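Local coordinates for protein N-terminal acetyltransferase B complex subunit MDM20 (Candida albicans, PDB 5K04) that probably serves as the non-catalytic, helical scaffold subunit of the NatB complex, which acetylates the N-termini of proteins, holding its partner subunit NAT3, at residues 533-538 with 576-581; 610-615 with 649-654; 445-450 with 553-558. All coordinates share one frame; numbering follows the deposited sequence.

Contact 1: residues 533-538 with 576-581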
loop_
_atom_site.group_PDB
_atom_site.type_symbol
_atom_site.label_atom_id
_atom_site.label_comp_id
_atom_site.label_asym_id
_atom_site.label_seq_id
_atom_site.Cartn_x
_atom_site.Cartn_y
_atom_site.Cartn_z
ATOM N N HIS A 533 -17.628 -15.216 -9.287
ATOM C CA HIS A 533 -18.708 -14.352 -8.823
ATOM C C HIS A 533 -18.214 -12.939 -8.503
ATOM O O HIS A 533 -18.960 -11.973 -8.691
ATOM C CB HIS A 533 -19.391 -14.966 -7.608
ATOM C CG HIS A 533 -20.542 -14.152 -7.113
ATOM N ND1 HIS A 533 -21.725 -14.039 -7.815
ATOM C CD2 HIS A 533 -20.684 -13.385 -6.007
ATOM C CE1 HIS A 533 -22.553 -13.252 -7.152
ATOM N NE2 HIS A 533 -21.948 -12.845 -6.050
ATOM N N TYR A 534 -16.969 -12.794 -8.033
ATOM C CA TYR A 534 -16.395 -11.460 -7.844
ATOM C C TYR A 534 -16.249 -10.725 -9.175
ATOM O O TYR A 534 -16.532 -9.524 -9.267
ATOM C CB TYR A 534 -15.034 -11.566 -7.144
ATOM C CG TYR A 534 -14.295 -10.247 -7.061
ATOM C CD1 TYR A 534 -14.571 -9.330 -6.048
ATOM C CD2 TYR A 534 -13.331 -9.904 -7.995
ATOM C CE1 TYR A 534 -13.911 -8.108 -5.971
ATOM C CE2 TYR A 534 -12.667 -8.686 -7.921
ATOM C CZ TYR A 534 -12.960 -7.791 -6.912
ATOM O OH TYR A 534 -12.296 -6.587 -6.838
ATOM N N LEU A 535 -15.795 -11.429 -10.219
ATOM C CA LEU A 535 -15.565 -10.778 -11.510
ATOM C C LEU A 535 -16.863 -10.239 -12.107
ATOM O O LEU A 535 -16.919 -9.100 -12.579
ATOM C CB LEU A 535 -14.903 -11.755 -12.483
ATOM C CG LEU A 535 -13.553 -12.388 -12.138
ATOM C CD1 LEU A 535 -13.125 -13.330 -13.258
ATOM C CD2 LEU A 535 -12.520 -11.344 -11.908
ATOM N N LYS A 536 -17.915 -11.062 -12.121
ATOM C CA LYS A 536 -19.196 -10.644 -12.682
ATOM C C LYS A 536 -19.868 -9.581 -11.825
ATOM O O LYS A 536 -20.683 -8.806 -12.333
ATOM C CB LYS A 536 -20.109 -11.858 -12.843
ATOM C CG LYS A 536 -19.389 -13.118 -13.342
ATOM C CD LYS A 536 -18.701 -12.911 -14.708
ATOM C CE LYS A 536 -19.722 -12.799 -15.837
ATOM N NZ LYS A 536 -19.158 -12.161 -17.049
ATOM N N THR A 537 -19.515 -9.518 -10.539
ATOM C CA THR A 537 -19.988 -8.454 -9.658
ATOM C C THR A 537 -19.266 -7.123 -9.908
ATOM O O THR A 537 -19.855 -6.054 -9.715
ATOM C CB THR A 537 -19.815 -8.910 -8.204
ATOM O OG1 THR A 537 -20.637 -10.059 -7.971
ATOM C CG2 THR A 537 -20.213 -7.810 -7.228
ATOM N N ASN A 538 -18.006 -7.152 -10.340
ATOM C CA ASN A 538 -17.184 -5.946 -10.376
ATOM C C ASN A 538 -16.612 -5.705 -11.751
ATOM O O ASN A 538 -15.489 -5.207 -11.899
ATOM C CB ASN A 538 -16.069 -6.021 -9.346
ATOM C CG ASN A 538 -16.604 -5.994 -7.959
ATOM O OD1 ASN A 538 -16.963 -4.936 -7.444
ATOM N ND2 ASN A 538 -16.720 -7.172 -7.349
ATOM N N LEU A 576 -6.068 -8.900 -18.625
ATOM C CA LEU A 576 -6.581 -9.770 -19.675
ATOM C C LEU A 576 -6.991 -11.122 -19.117
ATOM O O LEU A 576 -7.983 -11.710 -19.571
ATOM C CB LEU A 576 -5.531 -9.932 -20.772
ATOM C CG LEU A 576 -5.294 -8.689 -21.633
ATOM C CD1 LEU A 576 -4.050 -8.868 -22.524
ATOM C CD2 LEU A 576 -6.532 -8.411 -22.464
ATOM N N LYS A 577 -6.224 -11.637 -18.150
ATOM C CA LYS A 577 -6.601 -12.877 -17.484
ATOM C C LYS A 577 -7.988 -12.752 -16.881
ATOM O O LYS A 577 -8.825 -13.648 -17.028
ATOM C CB LYS A 577 -5.578 -13.236 -16.403
ATOM C CG LYS A 577 -4.202 -13.628 -16.941
ATOM C CD LYS A 577 -4.273 -14.780 -17.934
ATOM C CE LYS A 577 -2.880 -15.314 -18.270
ATOM N NZ LYS A 577 -2.166 -15.978 -17.109
ATOM N N LEU A 578 -8.255 -11.624 -16.211
ATOM C CA LEU A 578 -9.551 -11.430 -15.568
ATOM C C LEU A 578 -10.658 -11.285 -16.605
ATOM O O LEU A 578 -11.767 -11.793 -16.410
ATOM C CB LEU A 578 -9.495 -10.218 -14.643
ATOM C CG LEU A 578 -8.432 -10.352 -13.547
ATOM C CD1 LEU A 578 -8.497 -9.172 -12.599
ATOM C CD2 LEU A 578 -8.602 -11.655 -12.786
ATOM N N LEU A 579 -10.366 -10.622 -17.725
ATOM C CA LEU A 579 -11.313 -10.609 -18.837
ATOM C C LEU A 579 -11.576 -12.018 -19.342
ATOM O O LEU A 579 -12.738 -12.419 -19.513
ATOM C CB LEU A 579 -10.793 -9.725 -19.962
ATOM C CG LEU A 579 -10.645 -8.258 -19.544
ATOM C CD1 LEU A 579 -10.106 -7.411 -20.683
ATOM C CD2 LEU A 579 -11.985 -7.728 -19.089
ATOM N N VAL A 580 -10.507 -12.792 -19.567
ATOM C CA VAL A 580 -10.662 -14.172 -20.033
ATOM C C VAL A 580 -11.679 -14.904 -19.168
ATOM O O VAL A 580 -12.666 -15.459 -19.662
ATOM C CB VAL A 580 -9.303 -14.910 -20.041
ATOM C CG1 VAL A 580 -9.511 -16.428 -20.219
ATOM C CG2 VAL A 580 -8.402 -14.389 -21.144
ATOM N N TYR A 581 -11.453 -14.902 -17.855
ATOM C CA TYR A 581 -12.348 -15.637 -16.971
ATOM C C TYR A 581 -13.743 -15.023 -16.974
ATOM O O TYR A 581 -14.743 -15.742 -16.905
ATOM C CB TYR A 581 -11.749 -15.698 -15.558
ATOM C CG TYR A 581 -10.627 -16.717 -15.460
ATOM C CD1 TYR A 581 -10.904 -18.069 -15.257
ATOM C CD2 TYR A 581 -9.300 -16.338 -15.574
ATOM C CE1 TYR A 581 -9.889 -19.019 -15.169
ATOM C CE2 TYR A 581 -8.278 -17.280 -15.483
ATOM C CZ TYR A 581 -8.580 -18.625 -15.292
ATOM O OH TYR A 581 -7.562 -19.553 -15.210
#
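L535, near the end of helix 525-537, sends its two methyl groups to two different places on helix 571-584. Its CD2 meets CD2 of L578 at 4.0 Å, and the two leucine side chains cross at about a right angle, so they touch methyl against methyl instead of lying alongside. CD1 of L535 reaches one turn further along, to CB of Y581 at 3.6 Å, while still touching the backbone O of L578 at 3.8 Å. L535 thus spans one turn of the other helix, touching residues three apart in sequence. Its CG stands anti to the carbonyl carbon (chi1 -59°) with chi2 extended, which carries the forked end outward between backbones that come close here, L535 CA lying 7.3 Å from L578 CA. A leucine suits the place because its fork gives one methyl to each partner.

L578 is likewise directed at the other segment, and of its two methyls it is CD2 that meets L535; Y546 and A513 also pack on this side chain, and its carbonyl O accepts a bond from S582 OG. Y581 offers L535 the base of its side chain, whereas its ring leads away from the contact and its OH bonds to E671 and T520. A tyrosine fits because it is greasy at the root and polar at the far end.

All three touching residues are buried, and they meet through aliphatic carbon, so their contact rests on shape and the burial of apolar surface. Just past it K536 NZ adds a polar tie between the same two helices, bonding to the backbone O of S582 and forming a salt bridge with E586.

Contact 2: residues 610-615 with 649-654; sequences DNLLYK and LKILIP
L612 and L649 meet through single methyl groups, CD2 of one 4.0 Å from CD2 of the other, with the two side chains crossing at about a right angle. The same CD2 of L612 also faces CD1 of I651, a looser approach of 4.3 Å, so one methyl of L612 serves both partners. The CB of L612 is directed toward the other segment, and its CG, anti to the backbone N (chi1 170°), carries the fork outward from helix 608-625. L649 starts off to the flank, but its end swings nearer. L649 is buried, L612 partly exposed and I651 exposed. Branched aliphatic residues fit here because they fill the gap between backbones whose nearest CA atoms, those of L612 and L649, are 8.8 Å apart.

The contact joins a helix to the turn that leads out of a short one. Residues 650-652 form a 3-10 segment after helix 646-649, before the chain runs on toward helix 661-682, within a mainly helical protein with no strands, whose family is grouped with the tetratricopeptide repeats. The tight turn is held by its own backbone: L652 N bonds to O of L649 at 2.9 Å and I653 N to O of K650 at 2.8 Å. From this turn I651 is directed toward L612, and L649 bends its end to it.

Farther out, L649 and L652 pack on F609, and I651 lies on V608, both from the start of helix 608-625. L613, next to L612, turns to N668 and F672 of helix 661-682, while the carbonyl O of L652 accepts a bond from N665 ND2 on that same helix.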
loop_
_atom_site.group_PDB
_atom_site.type_symbol
_atom_site.label_atom_id
_atom_site.label_comp_id
_atom_site.label_asym_id
_atom_site.label_seq_id
_atom_site.Cartn_x
_atom_site.Cartn_y
_atom_site.Cartn_z
ATOM N N ASP A 610 3.524 -13.801 -25.689
ATOM C CA ASP A 610 2.322 -13.262 -25.062
ATOM C C ASP A 610 1.373 -12.661 -26.093
ATOM O O ASP A 610 0.155 -12.773 -25.939
ATOM C CB ASP A 610 2.687 -12.236 -23.988
ATOM C CG ASP A 610 2.893 -12.879 -22.610
ATOM O OD1 ASP A 610 2.414 -14.015 -22.392
ATOM O OD2 ASP A 610 3.531 -12.243 -21.740
ATOM N N ASN A 611 1.900 -12.042 -27.156
ATOM C CA ASN A 611 1.020 -11.556 -28.222
ATOM C C ASN A 611 0.273 -12.711 -28.890
ATOM O O ASN A 611 -0.915 -12.590 -29.200
ATOM C CB ASN A 611 1.820 -10.742 -29.250
ATOM C CG ASN A 611 1.882 -9.238 -28.894
ATOM O OD1 ASN A 611 0.946 -8.681 -28.303
ATOM N ND2 ASN A 611 2.983 -8.593 -29.245
ATOM N N LEU A 612 0.948 -13.852 -29.095
ATOM C CA LEU A 612 0.278 -15.017 -29.661
ATOM C C LEU A 612 -0.733 -15.609 -28.680
ATOM O O LEU A 612 -1.857 -15.947 -29.064
ATOM C CB LEU A 612 1.316 -16.061 -30.056
ATOM C CG LEU A 612 0.834 -17.458 -30.458
ATOM C CD1 LEU A 612 0.126 -17.408 -31.795
ATOM C CD2 LEU A 612 2.023 -18.419 -30.513
ATOM N N LEU A 613 -0.346 -15.732 -27.409
ATOM C CA LEU A 613 -1.226 -16.295 -26.389
ATOM C C LEU A 613 -2.581 -15.596 -26.367
ATOM O O LEU A 613 -3.634 -16.250 -26.338
ATOM C CB LEU A 613 -0.550 -16.192 -25.013
ATOM C CG LEU A 613 -1.322 -16.814 -23.825
ATOM C CD1 LEU A 613 -1.474 -18.331 -23.988
ATOM C CD2 LEU A 613 -0.685 -16.475 -22.469
ATOM N N TYR A 614 -2.573 -14.259 -26.363
ATOM C CA TYR A 614 -3.816 -13.526 -26.176
ATOM C C TYR A 614 -4.614 -13.425 -27.463
ATOM O O TYR A 614 -5.839 -13.292 -27.411
ATOM C CB TYR A 614 -3.523 -12.157 -25.555
ATOM C CG TYR A 614 -3.088 -12.352 -24.122
ATOM C CD1 TYR A 614 -3.978 -12.878 -23.175
ATOM C CD2 TYR A 614 -1.780 -12.083 -23.718
ATOM C CE1 TYR A 614 -3.577 -13.120 -21.861
ATOM C CE2 TYR A 614 -1.373 -12.316 -22.399
ATOM C CZ TYR A 614 -2.274 -12.831 -21.474
ATOM O OH TYR A 614 -1.860 -13.053 -20.175
ATOM N N LYS A 615 -3.940 -13.514 -28.613
ATOM C CA LYS A 615 -4.655 -13.734 -29.861
ATOM C C LYS A 615 -5.325 -15.111 -29.867
ATOM O O LYS A 615 -6.505 -15.234 -30.220
ATOM C CB LYS A 615 -3.695 -13.571 -31.038
ATOM C CG LYS A 615 -4.359 -13.713 -32.403
ATOM C CD LYS A 615 -3.398 -13.297 -33.527
ATOM C CE LYS A 615 -3.964 -13.588 -34.914
ATOM N NZ LYS A 615 -5.146 -12.762 -35.265
ATOM N N LEU A 649 4.616 -23.176 -30.704
ATOM C CA LEU A 649 4.586 -22.691 -29.330
ATOM C C LEU A 649 5.950 -22.721 -28.649
ATOM O O LEU A 649 6.092 -22.104 -27.596
ATOM C CB LEU A 649 3.575 -23.507 -28.521
ATOM C CG LEU A 649 2.126 -23.389 -29.001
ATOM C CD1 LEU A 649 1.252 -24.434 -28.330
ATOM C CD2 LEU A 649 1.572 -21.987 -28.756
ATOM N N LYS A 650 6.939 -23.423 -29.229
ATOM C CA LYS A 650 8.324 -23.450 -28.746
ATOM C C LYS A 650 8.908 -22.065 -28.522
ATOM O O LYS A 650 9.876 -21.925 -27.769
ATOM C CB LYS A 650 9.246 -24.148 -29.750
ATOM C CG LYS A 650 9.262 -25.635 -29.720
ATOM C CD LYS A 650 10.255 -26.178 -30.750
ATOM C CE LYS A 650 10.051 -25.539 -32.124
ATOM N NZ LYS A 650 10.856 -26.205 -33.217
ATOM N N ILE A 651 8.383 -21.044 -29.200
ATOM C CA ILE A 651 8.889 -19.693 -29.020
ATOM C C ILE A 651 8.661 -19.187 -27.615
ATOM O O ILE A 651 9.180 -18.132 -27.250
ATOM C CB ILE A 651 8.252 -18.726 -30.036
ATOM C CG1 ILE A 651 6.733 -18.664 -29.861
ATOM C CG2 ILE A 651 8.593 -19.138 -31.457
ATOM C CD1 ILE A 651 6.146 -17.355 -30.330
ATOM N N LEU A 652 7.855 -19.895 -26.822
ATOM C CA LEU A 652 7.760 -19.581 -25.400
ATOM C C LEU A 652 9.061 -19.907 -24.672
ATOM O O LEU A 652 9.302 -19.383 -23.580
ATOM C CB LEU A 652 6.588 -20.337 -24.765
ATOM C CG LEU A 652 6.743 -21.849 -24.524
ATOM C CD1 LEU A 652 7.433 -22.190 -23.184
ATOM C CD2 LEU A 652 5.390 -22.545 -24.615
ATOM N N ILE A 653 9.899 -20.755 -25.259
ATOM C CA ILE A 653 11.159 -21.152 -24.645
ATOM C C ILE A 653 12.213 -20.085 -24.903
ATOM O O ILE A 653 12.552 -19.798 -26.063
ATOM C CB ILE A 653 11.625 -22.517 -25.163
ATOM C CG1 ILE A 653 10.573 -23.580 -24.854
ATOM C CG2 ILE A 653 12.959 -22.893 -24.526
ATOM C CD1 ILE A 653 10.941 -24.951 -25.396
ATOM N N PRO A 654 12.742 -19.468 -23.859
ATOM C CA PRO A 654 13.790 -18.472 -24.057
ATOM C C PRO A 654 15.111 -19.152 -24.361
ATOM O O PRO A 654 15.372 -20.275 -23.920
ATOM C CB PRO A 654 13.826 -17.730 -22.718
ATOM C CG PRO A 654 13.344 -18.746 -21.722
ATOM C CD PRO A 654 12.377 -19.646 -22.440
#

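Contact 3: residues 445-450 with 553-558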
loop_
_atom_site.group_PDB
_atom_site.type_symbol
_atom_site.label_atom_id
_atom_site.label_comp_id
_atom_site.label_asym_id
_atom_site.label_seq_id
_atom_site.Cartn_x
_atom_site.Cartn_y
_atom_site.Cartn_z
ATOM N N LEU A 445 3.787 -5.528 -1.350
ATOM C CA LEU A 445 4.902 -6.469 -1.534
ATOM C C LEU A 445 4.536 -7.760 -2.265
ATOM O O LEU A 445 5.433 -8.535 -2.621
ATOM C CB LEU A 445 5.506 -6.825 -0.160
ATOM C CG LEU A 445 6.105 -5.591 0.536
ATOM C CD1 LEU A 445 6.581 -5.917 1.948
ATOM C CD2 LEU A 445 7.246 -4.984 -0.326
ATOM N N ASN A 446 3.250 -8.030 -2.426
ATOM C CA ASN A 446 2.636 -9.090 -3.213
ATOM C C ASN A 446 3.425 -9.525 -4.439
ATOM O O ASN A 446 3.598 -10.717 -4.711
ATOM C CB ASN A 446 1.300 -8.524 -3.672
ATOM C CG ASN A 446 0.360 -9.529 -4.070
ATOM O OD1 ASN A 446 0.744 -10.627 -4.439
ATOM N ND2 ASN A 446 -0.919 -9.171 -4.037
ATOM N N TYR A 447 3.803 -8.520 -5.230
ATOM C CA TYR A 447 4.376 -8.738 -6.545
ATOM C C TYR A 447 5.682 -9.518 -6.476
ATOM O O TYR A 447 6.101 -10.082 -7.493
ATOM C CB TYR A 447 4.583 -7.390 -7.216
ATOM C CG TYR A 447 5.772 -6.604 -6.674
ATOM C CD1 TYR A 447 7.055 -6.792 -7.207
ATOM C CD2 TYR A 447 5.618 -5.659 -5.653
ATOM C CE1 TYR A 447 8.172 -6.066 -6.720
ATOM C CE2 TYR A 447 6.732 -4.927 -5.164
ATOM C CZ TYR A 447 8.002 -5.144 -5.698
ATOM O OH TYR A 447 9.078 -4.433 -5.226
ATOM N N TYR A 448 6.335 -9.555 -5.301
ATOM C CA TYR A 448 7.494 -10.423 -5.108
ATOM C C TYR A 448 7.143 -11.893 -5.306
ATOM O O TYR A 448 8.042 -12.703 -5.541
ATOM C CB TYR A 448 8.106 -10.223 -3.705
ATOM C CG TYR A 448 9.037 -9.033 -3.581
ATOM C CD1 TYR A 448 10.363 -9.101 -4.022
ATOM C CD2 TYR A 448 8.591 -7.845 -3.029
ATOM C CE1 TYR A 448 11.223 -8.005 -3.921
ATOM C CE2 TYR A 448 9.425 -6.742 -2.926
ATOM C CZ TYR A 448 10.749 -6.827 -3.364
ATOM O OH TYR A 448 11.560 -5.733 -3.253
ATOM N N LEU A 449 5.861 -12.250 -5.216
ATOM C CA LEU A 449 5.397 -13.617 -5.405
ATOM C C LEU A 449 4.950 -13.894 -6.839
ATOM O O LEU A 449 4.419 -14.977 -7.116
ATOM C CB LEU A 449 4.256 -13.906 -4.435
ATOM C CG LEU A 449 4.555 -13.677 -2.946
ATOM C CD1 LEU A 449 3.257 -13.636 -2.139
ATOM C CD2 LEU A 449 5.492 -14.777 -2.403
ATOM N N THR A 450 5.180 -12.945 -7.749
ATOM C CA THR A 450 4.703 -13.041 -9.129
ATOM C C THR A 450 5.014 -14.400 -9.764
ATOM O O THR A 450 4.142 -15.015 -10.389
ATOM C CB THR A 450 5.326 -11.901 -9.943
ATOM O OG1 THR A 450 4.870 -10.632 -9.433
ATOM C CG2 THR A 450 4.994 -12.023 -11.435
ATOM N N LYS A 553 10.854 0.381 -3.759
ATOM C CA LYS A 553 11.837 1.272 -3.161
ATOM C C LYS A 553 12.571 0.686 -1.964
ATOM O O LYS A 553 13.762 0.957 -1.796
ATOM C CB LYS A 553 11.154 2.586 -2.729
ATOM C CG LYS A 553 10.728 3.484 -3.896
ATOM C CD LYS A 553 9.876 4.601 -3.357
ATOM C CE LYS A 553 9.513 5.604 -4.431
ATOM N NZ LYS A 553 8.580 6.643 -3.881
ATOM N N SER A 554 11.889 -0.099 -1.117
ATOM C CA SER A 554 12.460 -0.505 0.167
ATOM C C SER A 554 13.771 -1.264 0.006
ATOM O O SER A 554 14.662 -1.133 0.850
ATOM C CB SER A 554 11.447 -1.340 0.948
ATOM O OG SER A 554 10.316 -0.547 1.261
ATOM N N GLU A 555 13.928 -2.041 -1.072
ATOM C CA GLU A 555 15.182 -2.767 -1.260
ATOM C C GLU A 555 16.321 -1.860 -1.703
ATOM O O GLU A 555 17.453 -2.344 -1.841
ATOM C CB GLU A 555 14.982 -3.918 -2.259
ATOM C CG GLU A 555 15.053 -3.557 -3.745
ATOM C CD GLU A 555 13.717 -3.127 -4.320
ATOM O OE1 GLU A 555 12.943 -2.496 -3.574
ATOM O OE2 GLU A 555 13.441 -3.408 -5.517
ATOM N N TRP A 556 16.043 -0.566 -1.908
ATOM C CA TRP A 556 17.023 0.434 -2.325
ATOM C C TRP A 556 17.314 1.456 -1.240
ATOM O O TRP A 556 18.032 2.429 -1.502
ATOM C CB TRP A 556 16.538 1.179 -3.571
ATOM C CG TRP A 556 16.447 0.347 -4.817
ATOM C CD1 TRP A 556 15.311 -0.188 -5.372
ATOM C CD2 TRP A 556 17.529 -0.035 -5.676
ATOM N NE1 TRP A 556 15.619 -0.874 -6.519
ATOM C CE2 TRP A 556 16.971 -0.793 -6.740
ATOM C CE3 TRP A 556 18.910 0.191 -5.655
ATOM C CZ2 TRP A 556 17.755 -1.350 -7.763
ATOM C CZ3 TRP A 556 19.695 -0.357 -6.678
ATOM C CH2 TRP A 556 19.108 -1.118 -7.720
ATOM N N ASN A 557 16.760 1.270 -0.042
ATOM C CA ASN A 557 16.873 2.259 1.023
ATOM C C ASN A 557 18.329 2.432 1.422
ATOM O O ASN A 557 18.988 1.470 1.824
ATOM C CB ASN A 557 16.036 1.832 2.225
ATOM C CG ASN A 557 15.626 2.999 3.097
ATOM O OD1 ASN A 557 14.743 3.772 2.737
ATOM N ND2 ASN A 557 16.262 3.125 4.255
ATOM N N GLY A 558 18.837 3.658 1.279
ATOM C CA GLY A 558 20.232 3.934 1.542
ATOM C C GLY A 558 21.150 3.634 0.387
ATOM O O GLY A 558 22.368 3.823 0.514
HETATM O O HOH W 1 11.393 -4.794 -6.512
HETATM O O HOH W 2 10.787 -3.312 -2.350
#
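Two short 3-10 turns face each other here, 447-449 and 554-556, each tied by bonds from a residue's N to the carbonyl three places earlier, such as Y448 N to L445 O (3.0 Å) and W556 N to K553 O (2.7 Å). From the first turn Y447 and Y448 project side by side toward E555 of the second. Y448 OH lies 3.5 Å from E555 OE1; the pair is not directly bonded but is bridged by water, and the ring plane stands 65° from the carboxylate plane.

Two waters make the link. One, in the plane of the Y448 ring at its edge, accepts from Y448 OH at 2.7 Å and donates to E555 OE1 at 2.6 Å. The other donates to Y447 OH and to E555 OE2, each at 2.7 Å, with a weak third link to Y448 OH. The chain of E555 is bent at chi2 (-88°), which turns its carboxylate across the end of the tyrosine pair, one oxygen for each water. Tyrosine suits the place since a flat ring can pack in the interior, as Y448 does on L413 and M416, while its hydroxyl reaches the water.

E555 and Y447 have further partners: E555 OE2 forms a salt bridge with K417, and Y447 OH bonds to the backbone O of D551. NAT3 is close by, its Q53 holding N557 and its P17 packing on S554. The chemistry implies a buried carboxylate probably balanced by K417 and hydrogen-bonded to two waters, an arrangement that would be expected to keep the glutamate charged while linking the two turns indirectly.

In the fold
Contacts 1 and 3 are buried, whereas contact 2 is only partly buried, its centre about 29 Å from the centre of the chain against 19 Å for contact 1 and 12 Å for contact 3. Contacts 1 and 2 adjoin, for Y614 of helix 608-625 packs on L576 and K577 of helix 571-584, and both are aliphatic; contact 1 joins two helices, contact 2 a helix and a turn. Contact 3 differs, bridging two loop turns by water beside NAT3, with the charge balanced from helix 409-419, and touches neither of the others. Helix 506-521 nevertheless borders contacts 1 and 3, and helix 661-682 receives residues of contacts 1 and 2.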